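Local coordinates for hypothetical protein PH0250 (Pyrococcus horikoshii, PDB 2EKD), which is of unknown function but probably adopts a KaiC-like, P-loop NTPase-type alpha/beta fold and assembles from several copies of the same chain, at residues Y112-H122 with E148-V159; M3-L11 with Y33-L41. All blocks are in the same frame, centred on the assembly; numbering follows the deposited sequence.

Interaction 1 (Y112-H122 with E148-V159); sequences YPVINPVLGLH and ERIAFYFVNRNV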
loop_
_atom_site.group_PDB
_atom_site.type_symbol
_atom_site.label_atom_id
_atom_site.label_comp_id
_atom_site.label_asym_id
_atom_site.label_seq_id
_atom_site.Cartn_x
_atom_site.Cartn_y
_atom_site.Cartn_z
ATOM N N TYR F 112 -15.509 33.101 31.720
ATOM C CA TYR F 112 -15.604 31.648 31.620
ATOM C C TYR F 112 -17.088 31.310 31.662
ATOM O O TYR F 112 -17.834 31.907 32.435
ATOM C CB TYR F 112 -14.891 30.983 32.806
ATOM C CG TYR F 112 -13.388 31.179 32.831
ATOM C CD1 TYR F 112 -12.661 31.332 31.650
ATOM C CD2 TYR F 112 -12.690 31.202 34.040
ATOM C CE1 TYR F 112 -11.279 31.505 31.667
ATOM C CE2 TYR F 112 -11.304 31.374 34.071
ATOM C CZ TYR F 112 -10.605 31.526 32.880
ATOM O OH TYR F 112 -9.238 31.697 32.898
ATOM N N PRO F 113 -17.544 30.364 30.820
ATOM C CA PRO F 113 -16.794 29.578 29.834
ATOM C C PRO F 113 -16.669 30.292 28.488
ATOM O O PRO F 113 -17.436 31.208 28.184
ATOM C CB PRO F 113 -17.629 28.317 29.713
ATOM C CG PRO F 113 -19.013 28.876 29.759
ATOM C CD PRO F 113 -18.934 29.874 30.910
ATOM N N VAL F 114 -15.707 29.861 27.680
ATOM C CA VAL F 114 -15.508 30.458 26.364
ATOM C C VAL F 114 -15.617 29.395 25.274
ATOM O O VAL F 114 -15.345 28.219 25.518
ATOM C CB VAL F 114 -14.105 31.135 26.238
ATOM C CG1 VAL F 114 -13.890 32.138 27.368
ATOM C CG2 VAL F 114 -13.015 30.090 26.260
ATOM N N ILE F 115 -16.042 29.805 24.084
ATOM C CA ILE F 115 -16.123 28.888 22.953
ATOM C C ILE F 115 -14.709 28.990 22.396
ATOM O O ILE F 115 -14.230 30.087 22.097
ATOM C CB ILE F 115 -17.171 29.347 21.917
ATOM C CG1 ILE F 115 -18.565 29.339 22.561
ATOM C CG2 ILE F 115 -17.148 28.429 20.699
ATOM C CD1 ILE F 115 -18.945 28.015 23.204
ATOM N N ASN F 116 -14.044 27.846 22.276
ATOM C CA ASN F 116 -12.648 27.800 21.854
ATOM C C ASN F 116 -12.356 27.050 20.551
ATOM O O ASN F 116 -12.059 25.857 20.567
ATOM C CB ASN F 116 -11.836 27.181 23.005
ATOM C CG ASN F 116 -10.343 27.170 22.748
ATOM O OD1 ASN F 116 -9.610 26.416 23.388
ATOM N ND2 ASN F 116 -9.878 28.014 21.826
ATOM N N PRO F 117 -12.450 27.737 19.404
ATOM C CA PRO F 117 -12.167 27.060 18.136
ATOM C C PRO F 117 -10.657 26.940 17.966
ATOM O O PRO F 117 -9.940 27.931 18.079
ATOM C CB PRO F 117 -12.772 28.001 17.091
ATOM C CG PRO F 117 -13.850 28.738 17.868
ATOM C CD PRO F 117 -13.147 29.013 19.166
ATOM N N VAL F 118 -10.180 25.727 17.714
ATOM C CA VAL F 118 -8.755 25.475 17.503
ATOM C C VAL F 118 -8.599 25.114 16.030
ATOM O O VAL F 118 -9.176 24.130 15.564
ATOM C CB VAL F 118 -8.256 24.304 18.368
ATOM C CG1 VAL F 118 -6.769 24.077 18.133
ATOM C CG2 VAL F 118 -8.517 24.600 19.842
ATOM N N LEU F 119 -7.817 25.904 15.302
ATOM C CA LEU F 119 -7.630 25.683 13.876
ATOM C C LEU F 119 -6.208 25.287 13.473
ATOM O O LEU F 119 -5.224 25.763 14.048
ATOM C CB LEU F 119 -8.033 26.949 13.112
ATOM C CG LEU F 119 -9.338 27.659 13.509
ATOM C CD1 LEU F 119 -9.487 28.943 12.693
ATOM C CD2 LEU F 119 -10.532 26.743 13.282
ATOM N N GLY F 120 -6.120 24.403 12.481
ATOM C CA GLY F 120 -4.838 23.971 11.960
ATOM C C GLY F 120 -4.099 22.805 12.587
ATOM O O GLY F 120 -2.924 22.603 12.268
ATOM N N LEU F 121 -4.751 22.027 13.450
ATOM C CA LEU F 121 -4.067 20.898 14.094
ATOM C C LEU F 121 -3.464 19.877 13.117
ATOM O O LEU F 121 -2.375 19.337 13.367
ATOM C CB LEU F 121 -5.010 20.159 15.044
ATOM C CG LEU F 121 -4.285 19.185 15.983
ATOM C CD1 LEU F 121 -3.555 19.996 17.039
ATOM C CD2 LEU F 121 -5.261 18.221 16.644
ATOM N N HIS F 122 -4.172 19.596 12.025
ATOM C CA HIS F 122 -3.682 18.633 11.036
ATOM C C HIS F 122 -2.305 19.013 10.475
ATOM O O HIS F 122 -1.547 18.143 10.043
ATOM C CB HIS F 122 -4.676 18.483 9.883
ATOM C CG HIS F 122 -5.078 19.780 9.255
ATOM N ND1 HIS F 122 -6.119 20.547 9.732
ATOM C CD2 HIS F 122 -4.559 20.461 8.203
ATOM C CE1 HIS F 122 -6.224 21.643 9.003
ATOM N NE2 HIS F 122 -5.290 21.615 8.070
ATOM N N GLU F 148 -13.491 25.687 31.763
ATOM C CA GLU F 148 -13.437 27.085 31.355
ATOM C C GLU F 148 -13.821 27.249 29.887
ATOM O O GLU F 148 -14.065 28.368 29.434
ATOM C CB GLU F 148 -12.048 27.685 31.589
ATOM C CG GLU F 148 -10.949 26.674 31.799
ATOM C CD GLU F 148 -10.984 26.057 33.183
ATOM O OE1 GLU F 148 -10.922 26.820 34.169
ATOM O OE2 GLU F 148 -11.067 24.814 33.288
ATOM N N ARG F 149 -13.889 26.147 29.141
ATOM C CA ARG F 149 -14.244 26.256 27.734
ATOM C C ARG F 149 -14.799 24.989 27.095
ATOM O O ARG F 149 -14.856 23.926 27.714
ATOM C CB ARG F 149 -13.018 26.698 26.923
ATOM C CG ARG F 149 -12.159 25.539 26.382
ATOM C CD ARG F 149 -11.476 24.735 27.491
ATOM N NE ARG F 149 -10.785 23.572 26.944
ATOM C CZ ARG F 149 -11.367 22.407 26.668
ATOM N NH1 ARG F 149 -12.661 22.231 26.906
ATOM N NH2 ARG F 149 -10.667 21.436 26.093
ATOM N N ILE F 150 -15.218 25.146 25.844
ATOM C CA ILE F 150 -15.700 24.060 25.000
ATOM C C ILE F 150 -14.828 24.273 23.771
ATOM O O ILE F 150 -14.961 25.292 23.089
ATOM C CB ILE F 150 -17.179 24.218 24.567
ATOM C CG1 ILE F 150 -18.112 24.129 25.779
ATOM C CG2 ILE F 150 -17.547 23.103 23.579
ATOM C CD1 ILE F 150 -19.577 23.988 25.393
ATOM N N ALA F 151 -13.918 23.337 23.511
ATOM C CA ALA F 151 -13.012 23.445 22.373
ATOM C C ALA F 151 -13.539 22.730 21.127
ATOM O O ALA F 151 -14.094 21.630 21.206
ATOM C CB ALA F 151 -11.642 22.890 22.750
ATOM N N PHE F 152 -13.366 23.373 19.977
ATOM C CA PHE F 152 -13.786 22.809 18.703
ATOM C C PHE F 152 -12.543 22.720 17.822
ATOM O O PHE F 152 -12.090 23.732 17.294
ATOM C CB PHE F 152 -14.822 23.713 18.021
ATOM C CG PHE F 152 -16.174 23.717 18.689
ATOM C CD1 PHE F 152 -17.108 22.721 18.412
ATOM C CD2 PHE F 152 -16.512 24.713 19.596
ATOM C CE1 PHE F 152 -18.360 22.720 19.029
ATOM C CE2 PHE F 152 -17.760 24.718 20.221
ATOM C CZ PHE F 152 -18.685 23.719 19.936
ATOM N N TYR F 153 -11.980 21.524 17.682
ATOM C CA TYR F 153 -10.797 21.346 16.845
ATOM C C TYR F 153 -11.194 21.062 15.402
ATOM O O TYR F 153 -11.674 19.970 15.090
ATOM C CB TYR F 153 -9.933 20.190 17.347
ATOM C CG TYR F 153 -9.134 20.468 18.601
ATOM C CD1 TYR F 153 -9.747 20.516 19.857
ATOM C CD2 TYR F 153 -7.755 20.643 18.534
ATOM C CE1 TYR F 153 -8.998 20.725 21.012
ATOM C CE2 TYR F 153 -6.996 20.854 19.678
ATOM C CZ TYR F 153 -7.618 20.892 20.912
ATOM O OH TYR F 153 -6.848 21.099 22.033
ATOM N N PHE F 154 -11.010 22.055 14.532
ATOM C CA PHE F 154 -11.322 21.908 13.112
ATOM C C PHE F 154 -10.137 21.207 12.461
ATOM O O PHE F 154 -9.050 21.779 12.376
ATOM C CB PHE F 154 -11.500 23.272 12.446
ATOM C CG PHE F 154 -12.836 23.912 12.694
ATOM C CD1 PHE F 154 -13.203 24.330 13.970
ATOM C CD2 PHE F 154 -13.713 24.134 11.638
ATOM C CE1 PHE F 154 -14.426 24.964 14.191
ATOM C CE2 PHE F 154 -14.937 24.770 11.845
ATOM C CZ PHE F 154 -15.293 25.185 13.129
ATOM N N VAL F 155 -10.334 19.977 12.005
ATOM C CA VAL F 155 -9.246 19.248 11.370
ATOM C C VAL F 155 -9.635 18.711 10.000
ATOM O O VAL F 155 -10.756 18.243 9.798
ATOM C CB VAL F 155 -8.776 18.049 12.230
ATOM C CG1 VAL F 155 -8.421 18.518 13.648
ATOM C CG2 VAL F 155 -9.860 16.978 12.267
ATOM N N ASN F 156 -8.706 18.812 9.055
ATOM C CA ASN F 156 -8.923 18.284 7.721
ATOM C C ASN F 156 -8.626 16.793 7.894
ATOM O O ASN F 156 -7.472 16.382 7.952
ATOM C CB ASN F 156 -7.952 18.912 6.725
ATOM C CG ASN F 156 -8.216 18.466 5.310
ATOM O OD1 ASN F 156 -8.404 17.282 5.058
ATOM N ND2 ASN F 156 -8.222 19.411 4.372
ATOM N N ARG F 157 -9.689 16.004 7.999
ATOM C CA ARG F 157 -9.615 14.562 8.218
ATOM C C ARG F 157 -8.688 13.775 7.288
ATOM O O ARG F 157 -7.865 12.992 7.755
ATOM C CB ARG F 157 -11.023 13.963 8.148
ATOM C CG ARG F 157 -11.069 12.473 8.436
ATOM C CD ARG F 157 -12.409 11.874 8.060
ATOM N NE ARG F 157 -12.586 10.555 8.659
ATOM C CZ ARG F 157 -11.861 9.484 8.348
ATOM N NH1 ARG F 157 -10.902 9.563 7.433
ATOM N NH2 ARG F 157 -12.094 8.331 8.964
ATOM N N ASN F 158 -8.829 13.980 5.984
ATOM C CA ASN F 158 -8.013 13.275 5.001
ATOM C C ASN F 158 -6.521 13.516 5.169
ATOM O O ASN F 158 -5.716 12.607 4.958
ATOM C CB ASN F 158 -8.432 13.659 3.581
ATOM C CG ASN F 158 -9.837 13.202 3.249
ATOM O OD1 ASN F 158 -10.311 12.189 3.770
ATOM N ND2 ASN F 158 -10.508 13.935 2.363
ATOM N N VAL F 159 -6.153 14.739 5.529
ATOM C CA VAL F 159 -4.757 15.066 5.739
ATOM C C VAL F 159 -4.183 14.208 6.869
ATOM O O VAL F 159 -3.078 13.686 6.748
ATOM C CB VAL F 159 -4.582 16.558 6.092
ATOM C CG1 VAL F 159 -3.177 16.814 6.604
ATOM C CG2 VAL F 159 -4.851 17.413 4.866
HETATM O O HOH W 1 -7.557 22.035 14.716
HETATM O O HOH W 2 -8.391 23.882 10.849
#
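Glu148 lays its CB over one face of the Tyr112 ring, 3.9 Å from the centroid and displaced toward the rim, a CH-pi contact. Its carbonyl O accepts from Val114 N at 2.8 Å and opens a run of six backbone hydrogen bonds. Arg149 CB packs on Val114 CG2 at 3.5 Å; with the chain bent at chi2 (-66°), its guanidinium runs on past Ala151, whose CB lies over one face, to reach Thr17. Ile150 donates to Val114 O and accepts from Asn116 N; the Asn116 amide turns away to donate to Val44 O. This alternation, with the axes of strands 114-119 and 149-156 at 21°, defines two parallel neighbours of the largely parallel central sheet, consistent with a P-loop NTPase-like alpha/beta fold. Phe152 repeats the pattern with Asn116 and Val118, and its CE2 meets Ile115 CG2 at 3.8 Å on the side where Phe154 takes Leu119 CD2. On the other side, the Tyr153 ring lies alongside Val118, whose CB stands over its face, 3.9 Å from the centroid. Beyond Phe154 N, which donates to Val118 O, the strands part, and two waters bridge Phe154 O to Gly120 N and Leu121 N. Asn156 sets its CB squarely over the His122 imidazole, 3.8 Å from the centroid and 4° off the normal, and sends its ND2 to Glu173 of the second subunit. An alanine in place of His122 would probably leave Asn156 CB without the ring face it rests on and open a gap. Val159 CG1 meets His122 CB at 4.0 Å.

Interaction 2 (M3-L11 with Y33-L41); sequences MNSEKFFKL and YYIVNNSKL
Phe8 offers its ring face to the edge of the Tyr34 ring: the planes stand 84° apart with centroids at 5.7 Å, which makes the pair a T-shaped stack. The closest carbons of the two rings are Phe8 CG and Tyr34 CE2, at 3.9 Å. Tyr34 extends toward the chain start because its CG is anti to the backbone N (chi1 171°), and its OH donates a hydrogen bond of 2.6 Å to Met3 O. That hydroxyl approaches from well above the carbonyl plane, while Met3, a selenomethionine, brings its CG to 3.6 Å from the same OH. Ile35 divides its branches between two phenylalanines: CD1 touches Phe8 CE2 at 4.1 Å and CG2 touches Phe9 CE1 at 3.9 Å. The Phe9 ring also turns its edge to the backbone just beyond, with CZ 3.6 Å from Ile35 O. Pro203 touches both Tyr34 and Met3, and Ile115 of strand 114-119 touches both Phe9 and Ile35. The axes of helix 5-9 and of the 33-37 part of helix 29-37 cross at -109°, 10.0 Å apart at closest approach, an aromatic-rich helix-helix crossing in which the N-terminal helix packs on the end of a helix flanking the central sheet of an alpha/beta fold.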
loop_
_atom_site.group_PDB
_atom_site.type_symbol
_atom_site.label_atom_id
_atom_site.label_comp_id
_atom_site.label_asym_id
_atom_site.label_seq_id
_atom_site.Cartn_x
_atom_site.Cartn_y
_atom_site.Cartn_z
HETATM N N MSE F 3 -30.940 26.712 13.296
HETATM C CA MSE F 3 -30.814 27.156 14.715
HETATM C C MSE F 3 -29.682 28.168 14.850
HETATM O O MSE F 3 -28.749 28.170 14.043
HETATM C CB MSE F 3 -30.522 25.952 15.618
HETATM C CG MSE F 3 -29.200 25.258 15.311
HETATM SE SE MSE F 3 -28.892 23.768 16.291
HETATM C CE MSE F 3 -29.539 22.511 15.194
ATOM N N ASN F 4 -29.766 29.037 15.853
ATOM C CA ASN F 4 -28.703 30.009 16.063
ATOM C C ASN F 4 -27.682 29.364 16.993
ATOM O O ASN F 4 -27.993 28.388 17.680
ATOM C CB ASN F 4 -29.246 31.316 16.659
ATOM C CG ASN F 4 -29.958 31.113 17.976
ATOM O OD1 ASN F 4 -29.392 30.575 18.927
ATOM N ND2 ASN F 4 -31.209 31.558 18.042
ATOM N N SER F 5 -26.467 29.900 17.000
ATOM C CA SER F 5 -25.382 29.355 17.814
ATOM C C SER F 5 -25.792 28.898 19.204
ATOM O O SER F 5 -25.405 27.813 19.638
ATOM C CB SER F 5 -24.244 30.371 17.941
ATOM O OG SER F 5 -24.668 31.540 18.621
ATOM N N GLU F 6 -26.565 29.727 19.900
ATOM C CA GLU F 6 -27.017 29.407 21.249
ATOM C C GLU F 6 -27.521 27.965 21.363
ATOM O O GLU F 6 -27.099 27.229 22.250
ATOM C CB GLU F 6 -28.116 30.383 21.678
ATOM C CG GLU F 6 -28.564 30.219 23.122
ATOM C CD GLU F 6 -29.598 31.255 23.534
ATOM O OE1 GLU F 6 -30.673 31.311 22.897
ATOM O OE2 GLU F 6 -29.336 32.016 24.493
ATOM N N LYS F 7 -28.415 27.564 20.464
ATOM C CA LYS F 7 -28.957 26.206 20.484
ATOM C C LYS F 7 -27.889 25.174 20.111
ATOM O O LYS F 7 -27.795 24.112 20.727
ATOM C CB LYS F 7 -30.142 26.086 19.518
ATOM C CG LYS F 7 -31.371 26.916 19.893
ATOM C CD LYS F 7 -31.086 28.409 19.841
ATOM C CE LYS F 7 -32.336 29.246 20.106
ATOM N NZ LYS F 7 -33.379 29.077 19.047
ATOM N N PHE F 8 -27.093 25.494 19.096
ATOM C CA PHE F 8 -26.027 24.611 18.639
ATOM C C PHE F 8 -25.061 24.261 19.777
ATOM O O PHE F 8 -24.753 23.088 20.002
ATOM C CB PHE F 8 -25.258 25.280 17.490
ATOM C CG PHE F 8 -24.075 24.489 17.004
ATOM C CD1 PHE F 8 -24.254 23.320 16.271
ATOM C CD2 PHE F 8 -22.779 24.914 17.284
ATOM C CE1 PHE F 8 -23.157 22.579 15.821
ATOM C CE2 PHE F 8 -21.673 24.183 16.839
ATOM C CZ PHE F 8 -21.862 23.013 16.106
ATOM N N PHE F 9 -24.588 25.277 20.495
ATOM C CA PHE F 9 -23.653 25.041 21.591
ATOM C C PHE F 9 -24.259 24.189 22.703
ATOM O O PHE F 9 -23.535 23.555 23.467
ATOM C CB PHE F 9 -23.155 26.367 22.183
ATOM C CG PHE F 9 -22.488 27.267 21.181
ATOM C CD1 PHE F 9 -21.574 26.758 20.262
ATOM C CD2 PHE F 9 -22.773 28.628 21.154
ATOM C CE1 PHE F 9 -20.958 27.588 19.331
ATOM C CE2 PHE F 9 -22.159 29.467 20.224
ATOM C CZ PHE F 9 -21.252 28.945 19.311
ATOM N N LYS F 10 -25.588 24.178 22.784
ATOM C CA LYS F 10 -26.304 23.402 23.792
ATOM C C LYS F 10 -26.181 21.886 23.560
ATOM O O LYS F 10 -26.536 21.070 24.404
ATOM C CB LYS F 10 -27.774 23.834 23.777
ATOM C CG LYS F 10 -27.967 25.265 24.287
ATOM C CD LYS F 10 -27.571 25.426 25.756
ATOM C CE LYS F 10 -28.096 26.734 26.361
ATOM N NZ LYS F 10 -27.494 27.870 25.666
ATOM N N LEU F 11 -25.701 21.510 22.352
ATOM C CA LEU F 11 -25.435 20.093 22.092
ATOM C C LEU F 11 -24.219 19.610 22.885
ATOM O O LEU F 11 -23.978 18.425 23.068
ATOM C CB LEU F 11 -25.146 19.909 20.603
ATOM C CG LEU F 11 -26.322 20.283 19.707
ATOM C CD1 LEU F 11 -25.970 20.143 18.224
ATOM C CD2 LEU F 11 -27.548 19.406 19.947
ATOM N N TYR F 33 -17.451 30.655 10.862
ATOM C CA TYR F 33 -18.083 31.965 10.880
ATOM C C TYR F 33 -19.343 31.892 11.731
ATOM O O TYR F 33 -19.614 32.778 12.530
ATOM C CB TYR F 33 -18.465 32.407 9.465
ATOM C CG TYR F 33 -18.991 33.823 9.419
ATOM C CD1 TYR F 33 -18.120 34.908 9.499
ATOM C CD2 TYR F 33 -20.362 34.079 9.344
ATOM C CE1 TYR F 33 -18.592 36.212 9.506
ATOM C CE2 TYR F 33 -20.851 35.389 9.355
ATOM C CZ TYR F 33 -19.957 36.450 9.436
ATOM O OH TYR F 33 -20.420 37.747 9.450
ATOM N N TYR F 34 -20.107 30.823 11.539
ATOM C CA TYR F 34 -21.343 30.605 12.275
ATOM C C TYR F 34 -21.093 30.575 13.781
ATOM O O TYR F 34 -21.847 31.165 14.563
ATOM C CB TYR F 34 -21.983 29.297 11.806
ATOM C CG TYR F 34 -23.153 28.823 12.634
ATOM C CD1 TYR F 34 -24.463 29.209 12.316
ATOM C CD2 TYR F 34 -22.961 27.964 13.717
ATOM C CE1 TYR F 34 -25.552 28.744 13.055
ATOM C CE2 TYR F 34 -24.045 27.491 14.464
ATOM C CZ TYR F 34 -25.334 27.882 14.127
ATOM O OH TYR F 34 -26.403 27.394 14.842
ATOM N N ILE F 35 -20.025 29.901 14.187
ATOM C CA ILE F 35 -19.684 29.806 15.600
ATOM C C ILE F 35 -19.216 31.145 16.196
ATOM O O ILE F 35 -19.553 31.470 17.336
ATOM C CB ILE F 35 -18.592 28.725 15.827
ATOM C CG1 ILE F 35 -19.199 27.330 15.628
ATOM C CG2 ILE F 35 -17.991 28.858 17.227
ATOM C CD1 ILE F 35 -18.200 26.180 15.802
ATOM N N VAL F 36 -18.452 31.922 15.431
ATOM C CA VAL F 36 -17.939 33.204 15.928
ATOM C C VAL F 36 -19.008 34.317 15.901
ATOM O O VAL F 36 -19.269 34.988 16.894
ATOM C CB VAL F 36 -16.735 33.657 15.084
ATOM C CG1 VAL F 36 -16.312 35.061 15.507
ATOM C CG2 VAL F 36 -15.566 32.715 15.302
ATOM N N ASN F 37 -19.577 34.548 14.682
ATOM C CA ASN F 37 -20.614 35.575 14.546
ATOM C C ASN F 37 -21.698 35.373 15.611
ATOM O O ASN F 37 -22.008 36.256 16.414
ATOM C CB ASN F 37 -21.228 35.422 13.147
ATOM C CG ASN F 37 -22.022 36.656 12.750
ATOM O OD1 ASN F 37 -22.937 36.598 11.919
ATOM N ND2 ASN F 37 -21.619 37.814 13.312
ATOM N N ASN F 38 -22.314 34.163 15.548
ATOM C CA ASN F 38 -23.297 33.684 16.505
ATOM C C ASN F 38 -22.631 33.312 17.826
ATOM O O ASN F 38 -22.019 32.262 17.968
ATOM C CB ASN F 38 -23.988 32.459 15.906
ATOM C CG ASN F 38 -24.731 32.863 14.659
ATOM O OD1 ASN F 38 -25.949 33.023 14.652
ATOM N ND2 ASN F 38 -23.962 33.033 13.570
ATOM N N SER F 39 -22.706 34.101 18.896
ATOM C CA SER F 39 -22.106 33.661 20.151
ATOM C C SER F 39 -22.346 34.666 21.288
ATOM O O SER F 39 -21.867 35.794 21.275
ATOM C CB SER F 39 -20.604 33.480 19.927
ATOM O OG SER F 39 -20.060 32.686 20.983
ATOM N N LYS F 40 -23.149 34.229 22.276
ATOM C CA LYS F 40 -23.317 35.051 23.472
ATOM C C LYS F 40 -22.094 34.932 24.396
ATOM O O LYS F 40 -21.813 35.794 25.227
ATOM C CB LYS F 40 -24.572 34.576 24.206
ATOM C CG LYS F 40 -25.776 34.430 23.272
ATOM C CD LYS F 40 -26.091 35.723 22.520
ATOM C CE LYS F 40 -27.278 35.568 21.562
ATOM N NZ LYS F 40 -27.005 34.497 20.602
ATOM N N LEU F 41 -21.385 33.788 24.250
ATOM C CA LEU F 41 -20.189 33.542 25.056
ATOM C C LEU F 41 -18.942 34.115 24.387
ATOM O O LEU F 41 -18.879 34.290 23.177
ATOM C CB LEU F 41 -20.014 32.026 25.192
ATOM C CG LEU F 41 -21.161 31.348 25.936
ATOM C CD1 LEU F 41 -21.015 29.825 25.946
ATOM C CD2 LEU F 41 -21.248 31.779 27.400
#

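In the fold
Interaction 2 comes first along the chain and closes before interaction 1 opens; their centres lie about 14 Å apart. Interaction 1 sits about 1 Å from the chain centre, joining strands 114-119 and 149-156 in the middle of the mixed sheet, whereas interaction 2 lies about 14 Å out, where helix 5-9 meets helix 29-37. The two touch through Ile115, whose CG2 packs on Ile35 CG2 at 3.6 Å and whose CD1 meets Leu41 CD1 at 3.9 Å. Helix 29-37 therefore connects them: Leu32 packs on Pro117, Leu119 and Phe154 of the sheet, while Tyr34 and Ile35 hold the N-terminal helix. One hydrophobic layer thus runs from the parallel core to the chain start.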